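Peroxide stress regulator PerR, FUR family (Streptococcus pyogenes, PDB 4LMY) probably acts as a zinc-containing, DNA-binding transcription factor of the ferric uptake regulator family that controls genes of the peroxide stress response. Local coordinates at residues B[78-83]-B[93-98]; B[103-108]-B[139-144]. One frame throughout, in Å; residues are numbered along the deposited sequence.

Interaction 1: residues B[78-83]-B[93-98]. With ZN (zinc ion), chain E.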
loop_
_atom_site.group_PDB
_atom_site.type_symbol
_atom_site.label_atom_id
_atom_site.label_comp_id
_atom_site.label_asym_id
_atom_site.label_seq_id
_atom_site.Cartn_x
_atom_site.Cartn_y
_atom_site.Cartn_z
ATOM N N PHE B 78 13.754 -11.021 7.293
ATOM C CA PHE B 78 12.499 -10.407 7.712
ATOM C C PHE B 78 12.705 -9.261 8.700
ATOM O O PHE B 78 11.783 -8.492 8.973
ATOM C CB PHE B 78 11.556 -11.460 8.299
ATOM C CG PHE B 78 11.194 -12.550 7.333
ATOM C CD1 PHE B 78 10.399 -12.278 6.233
ATOM C CD2 PHE B 78 11.648 -13.845 7.523
ATOM C CE1 PHE B 78 10.062 -13.275 5.340
ATOM C CE2 PHE B 78 11.314 -14.848 6.632
ATOM C CZ PHE B 78 10.520 -14.560 5.539
ATOM N N VAL B 79 13.917 -9.152 9.234
ATOM C CA VAL B 79 14.253 -8.094 10.183
ATOM C C VAL B 79 15.631 -7.514 9.865
ATOM O O VAL B 79 16.561 -8.252 9.541
ATOM C CB VAL B 79 14.217 -8.614 11.645
ATOM C CG1 VAL B 79 14.894 -7.634 12.596
ATOM C CG2 VAL B 79 12.782 -8.881 12.086
ATOM N N SER B 80 15.755 -6.194 9.947
ATOM C CA SER B 80 17.034 -5.530 9.714
ATOM C C SER B 80 17.621 -4.948 10.997
ATOM O O SER B 80 16.896 -4.416 11.838
ATOM C CB SER B 80 16.877 -4.427 8.666
ATOM O OG SER B 80 15.788 -3.577 8.980
ATOM N N GLU B 81 18.937 -5.063 11.144
ATOM C CA GLU B 81 19.638 -4.422 12.248
ATOM C C GLU B 81 19.955 -2.987 11.854
ATOM O O GLU B 81 20.621 -2.748 10.847
ATOM C CB GLU B 81 20.941 -5.157 12.568
ATOM C CG GLU B 81 20.819 -6.667 12.661
ATOM C CD GLU B 81 22.122 -7.321 13.074
ATOM O OE1 GLU B 81 22.504 -8.339 12.459
ATOM O OE2 GLU B 81 22.767 -6.814 14.016
ATOM N N LEU B 82 19.477 -2.032 12.644
ATOM C CA LEU B 82 19.716 -0.624 12.347
ATOM C C LEU B 82 20.659 0.007 13.363
ATOM O O LEU B 82 20.782 -0.470 14.492
ATOM C CB LEU B 82 18.400 0.154 12.304
ATOM C CG LEU B 82 17.320 -0.342 11.341
ATOM C CD1 LEU B 82 16.187 0.669 11.265
ATOM C CD2 LEU B 82 17.893 -0.620 9.959
ATOM N N LYS B 83 21.321 1.083 12.953
ATOM C CA LYS B 83 22.243 1.790 13.829
ATOM C C LYS B 83 21.922 3.272 13.912
ATOM O O LYS B 83 21.489 3.885 12.936
ATOM C CB LYS B 83 23.683 1.617 13.345
ATOM C CG LYS B 83 24.600 0.990 14.377
ATOM C CD LYS B 83 24.229 -0.462 14.614
ATOM C CE LYS B 83 24.458 -0.858 16.062
ATOM N NZ LYS B 83 25.623 -1.765 16.253
ATOM N N ASP B 93 14.123 -3.813 13.183
ATOM C CA ASP B 93 12.903 -3.383 12.518
ATOM C C ASP B 93 12.385 -4.468 11.588
ATOM O O ASP B 93 13.124 -4.982 10.751
ATOM C CB ASP B 93 13.155 -2.108 11.715
ATOM C CG ASP B 93 11.887 -1.545 11.104
ATOM O OD1 ASP B 93 10.879 -1.427 11.832
ATOM O OD2 ASP B 93 11.897 -1.228 9.897
ATOM N N PHE B 94 11.112 -4.813 11.737
ATOM C CA PHE B 94 10.489 -5.785 10.851
ATOM C C PHE B 94 10.152 -5.120 9.519
ATOM O O PHE B 94 9.522 -4.063 9.492
ATOM C CB PHE B 94 9.223 -6.362 11.489
ATOM C CG PHE B 94 8.644 -7.527 10.737
ATOM C CD1 PHE B 94 9.000 -8.825 11.062
ATOM C CD2 PHE B 94 7.751 -7.323 9.697
ATOM C CE1 PHE B 94 8.473 -9.897 10.368
ATOM C CE2 PHE B 94 7.223 -8.391 9.001
ATOM C CZ PHE B 94 7.582 -9.680 9.338
ATOM N N MET B 95 10.577 -5.734 8.418
ATOM C CA MET B 95 10.262 -5.208 7.091
ATOM C C MET B 95 9.835 -6.313 6.120
ATOM O O MET B 95 9.736 -6.093 4.912
ATOM C CB MET B 95 11.428 -4.375 6.533
ATOM C CG MET B 95 12.496 -5.135 5.747
ATOM S SD MET B 95 13.245 -6.517 6.625
ATOM C CE MET B 95 14.977 -6.248 6.255
ATOM N N GLY B 96 9.559 -7.495 6.669
ATOM C CA GLY B 96 9.149 -8.643 5.879
ATOM C C GLY B 96 7.958 -8.385 4.972
ATOM O O GLY B 96 7.060 -7.612 5.303
ATOM N N HIS B 97 7.957 -9.050 3.825
ATOM C CA HIS B 97 6.933 -8.856 2.807
ATOM C C HIS B 97 5.671 -9.668 3.083
ATOM O O HIS B 97 5.595 -10.437 4.041
ATOM C CB HIS B 97 7.490 -9.283 1.454
ATOM C CG HIS B 97 7.791 -10.747 1.372
ATOM N ND1 HIS B 97 8.980 -11.288 1.817
ATOM C CD2 HIS B 97 7.052 -11.784 0.915
ATOM C CE1 HIS B 97 8.960 -12.595 1.629
ATOM N NE2 HIS B 97 7.803 -12.924 1.085
ATOM N N GLN B 98 4.680 -9.500 2.216
ATOM C CA GLN B 98 3.480 -10.319 2.259
ATOM C C GLN B 98 3.075 -10.655 0.830
ATOM O O GLN B 98 3.714 -10.211 -0.127
ATOM C CB GLN B 98 2.340 -9.580 2.963
ATOM C CG GLN B 98 1.814 -8.403 2.174
ATOM C CD GLN B 98 0.530 -7.841 2.742
ATOM O OE1 GLN B 98 0.140 -6.728 2.412
ATOM N NE2 GLN B 98 -0.141 -8.613 3.586
HETATM ZN ZN ZN E . 6.969 -14.925 0.728
#
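S80 and D93 form a hydrogen-bonded pair of a two-stranded antiparallel hairpin. S80 N donates to D93 O (3.0 Å) at a nearly straight 165°, and D93 N returns a bond to S80 O (3.1 Å). Beyond the paired residues F78 O takes over: M95 N points at it almost straight (3.1 Å, 164°), while G96 N reaches it only weakly. The same carbonyl oxygen lies over one face of the F94 ring, displaced toward its rim and 3.5 Å from F94 CD1, so it is enclosed by amides and aromatic carbons.

V79 and F94 make the non-hydrogen-bonded pair next along, and their side chains cross at about a right angle. V79 CG2 meets F94 CD1 at 3.9 Å, and F78 CB adds a contact with CE1 of that ring. Helix 63-75 packs on V79, helix 12-22 on F78 and F94. M95, just past the strand, has its CG between backbone N and carbonyl carbon (chi1 88°); the chain bends at chi2 and chi3 and brings its methyl CE to 3.6 Å from S80 CB, on the face that carries S80 and D93.

F78 directs its ring edge at the G96 backbone, with G96 CA in the ring plane 3.9 Å from F78 CD1. Further along that ring, CE1 touches H97 CE1 as the two side chains cross obliquely. H97 NE2 binds the zinc ion (2.2 Å), whose other ligands are H4, H6, H19 and H99.

This hairpin is consistent with the wing of the winged-helix DNA-binding domain of Fur-family proteins. F78 abuts the metal-binding imidazole of H97 directly and meets the H19 ring edge-to-face; packed on two ligands of this site, it probably helps to limit how they can turn.

Interaction 2: residues B[103-108]-B[139-144]. With ZN (zinc ion), chain F.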
loop_
_atom_site.group_PDB
_atom_site.type_symbol
_atom_site.label_atom_id
_atom_site.label_comp_id
_atom_site.label_asym_id
_atom_site.label_seq_id
_atom_site.Cartn_x
_atom_site.Cartn_y
_atom_site.Cartn_z
ATOM N N VAL B 103 -7.757 -10.175 -8.130
ATOM C CA VAL B 103 -8.874 -10.957 -8.645
ATOM C C VAL B 103 -9.449 -10.317 -9.899
ATOM O O VAL B 103 -9.667 -9.108 -9.935
ATOM C CB VAL B 103 -9.997 -11.080 -7.589
ATOM C CG1 VAL B 103 -11.116 -11.965 -8.105
ATOM C CG2 VAL B 103 -9.437 -11.622 -6.276
ATOM N N CYS B 104 -9.693 -11.122 -10.930
ATOM C CA CYS B 104 -10.260 -10.593 -12.163
ATOM C C CYS B 104 -11.740 -10.292 -11.988
ATOM O O CYS B 104 -12.520 -11.167 -11.614
ATOM C CB CYS B 104 -10.055 -11.547 -13.342
ATOM S SG CYS B 104 -10.674 -10.875 -14.917
ATOM N N GLU B 105 -12.115 -9.047 -12.263
ATOM C CA GLU B 105 -13.494 -8.599 -12.121
ATOM C C GLU B 105 -14.429 -9.350 -13.062
ATOM O O GLU B 105 -15.611 -9.521 -12.767
ATOM C CB GLU B 105 -13.589 -7.101 -12.406
ATOM C CG GLU B 105 -12.644 -6.241 -11.587
ATOM C CD GLU B 105 -13.356 -5.474 -10.495
ATOM O OE1 GLU B 105 -12.968 -4.315 -10.239
ATOM O OE2 GLU B 105 -14.297 -6.027 -9.891
ATOM N N ILE B 106 -13.893 -9.797 -14.193
ATOM C CA ILE B 106 -14.703 -10.439 -15.227
ATOM C C ILE B 106 -14.842 -11.957 -15.071
ATOM O O ILE B 106 -15.953 -12.487 -15.127
ATOM C CB ILE B 106 -14.162 -10.114 -16.638
ATOM C CG1 ILE B 106 -14.192 -8.599 -16.875
ATOM C CG2 ILE B 106 -14.960 -10.848 -17.700
ATOM C CD1 ILE B 106 -13.666 -8.172 -18.233
ATOM N N CYS B 107 -13.725 -12.655 -14.878
ATOM C CA CYS B 107 -13.754 -14.119 -14.854
ATOM C C CYS B 107 -13.487 -14.718 -13.476
ATOM O O CYS B 107 -13.728 -15.905 -13.258
ATOM C CB CYS B 107 -12.775 -14.702 -15.879
ATOM S SG CYS B 107 -11.034 -14.581 -15.408
ATOM N N GLY B 108 -12.988 -13.901 -12.552
ATOM C CA GLY B 108 -12.757 -14.344 -11.188
ATOM C C GLY B 108 -11.422 -15.024 -10.951
ATOM O O GLY B 108 -11.127 -15.453 -9.833
ATOM N N ILE B 139 -7.130 -6.771 -0.841
ATOM C CA ILE B 139 -7.324 -7.556 -2.054
ATOM C C ILE B 139 -7.399 -6.599 -3.232
ATOM O O ILE B 139 -8.135 -5.613 -3.190
ATOM C CB ILE B 139 -8.622 -8.378 -2.008
ATOM C CG1 ILE B 139 -8.622 -9.320 -0.803
ATOM C CG2 ILE B 139 -8.809 -9.164 -3.303
ATOM C CD1 ILE B 139 -9.860 -10.180 -0.710
ATOM N N ALA B 140 -6.632 -6.878 -4.280
ATOM C CA ALA B 140 -6.670 -6.042 -5.471
ATOM C C ALA B 140 -7.629 -6.625 -6.497
ATOM O O ALA B 140 -7.869 -7.831 -6.524
ATOM C CB ALA B 140 -5.280 -5.900 -6.068
ATOM N N TYR B 141 -8.192 -5.756 -7.328
ATOM C CA TYR B 141 -9.068 -6.186 -8.405
ATOM C C TYR B 141 -8.564 -5.634 -9.727
ATOM O O TYR B 141 -7.931 -4.581 -9.768
ATOM C CB TYR B 141 -10.505 -5.738 -8.141
ATOM C CG TYR B 141 -11.110 -6.385 -6.922
ATOM C CD1 TYR B 141 -11.814 -7.578 -7.021
ATOM C CD2 TYR B 141 -10.970 -5.809 -5.666
ATOM C CE1 TYR B 141 -12.364 -8.178 -5.902
ATOM C CE2 TYR B 141 -11.515 -6.402 -4.543
ATOM C CZ TYR B 141 -12.212 -7.585 -4.667
ATOM O OH TYR B 141 -12.756 -8.175 -3.549
ATOM N N GLY B 142 -8.832 -6.357 -10.806
ATOM C CA GLY B 142 -8.368 -5.932 -12.108
ATOM C C GLY B 142 -8.891 -6.806 -13.223
ATOM O O GLY B 142 -9.788 -7.615 -13.017
ATOM N N ILE B 143 -8.331 -6.624 -14.410
ATOM C CA ILE B 143 -8.684 -7.447 -15.554
ATOM C C ILE B 143 -7.474 -8.299 -15.914
ATOM O O ILE B 143 -6.396 -7.769 -16.185
ATOM C CB ILE B 143 -9.082 -6.581 -16.761
ATOM C CG1 ILE B 143 -10.096 -5.510 -16.346
ATOM C CG2 ILE B 143 -9.640 -7.447 -17.885
ATOM C CD1 ILE B 143 -11.398 -6.073 -15.824
ATOM N N CYS B 144 -7.649 -9.615 -15.902
ATOM C CA CYS B 144 -6.561 -10.535 -16.231
ATOM C C CYS B 144 -6.173 -10.405 -17.709
ATOM O O CYS B 144 -6.983 -9.961 -18.523
ATOM C CB CYS B 144 -6.950 -11.980 -15.880
ATOM S SG CYS B 144 -8.134 -12.771 -17.019
HETATM ZN ZN ZN F . -10.298 -12.586 -16.381
#
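Three cysteines converge on one zinc ion from two directions: C104 and C107 from the turn, C144 from the end of the neighbouring strand. Each SG lies 2.3 Å from the metal, and C147 supplies the fourth sulfur. C104 SG, swung anti to its own backbone N (chi1 -177°), faces C144 and receives C144 N at 3.4 Å along an almost linear N-H...S line (176°). C107 N also points at C104 SG (3.5 Å, 169°), with I106 N a weak third donor, so backbone amides surround this sulfur and probably help to offset its negative charge.

With G108 N bonded to C104 O, the C-x-x-C-G turn has the character of a zinc knuckle. The four-cysteine site it helps to build is probably structural, as in Fur-family relatives. The turn ends strand 98-104, which runs parallel to strand 140-143 in the dimerisation domain: A140 O accepts V103 N, V103 O accepts G142 N, and G142 O accepts E105 N (2.8 Å).

On the face bearing V103 and Y141, the Y141 ring presents CD1 to V103 CB (4.0 Å). V103 CG2 touches I139 CG2. E105 bends at chi2 and crosses Y141 at about a right angle, bringing OE1 to 3.5 Å from Y141 CB; the carboxylate itself is held by T134 and R135 of the second subunit, and that arginine also makes a cation-pi contact with Y141. The end of I143 lies across I106, CD1 to CG1 3.9 Å. The outer edge of strand 140-143 pairs antiparallel with a strand of the second subunit, continuing the sheet across the dimer interface.

In the fold
The centre of interaction 1 lies about 9 Å from the centre of the chain and that of interaction 2 about 24 Å; the two centres are 31 Å apart and their nearest atoms about 8 Å, without touching. Strand 98-104 is the connection: it begins at the edge of segment 93-98, just after H97, includes H99 of the same histidine-rich site, and finishes at C104 of the cysteine site. The two zinc ions lie 24.4 Å apart. The chain thus passes from a probable DNA-binding wing, past a nitrogen-ligated metal site probably regulatory in character, to a sulfur-ligated, probably structural one. Only interaction 2 meets the second subunit, so metal binding and dimer contacts combine there.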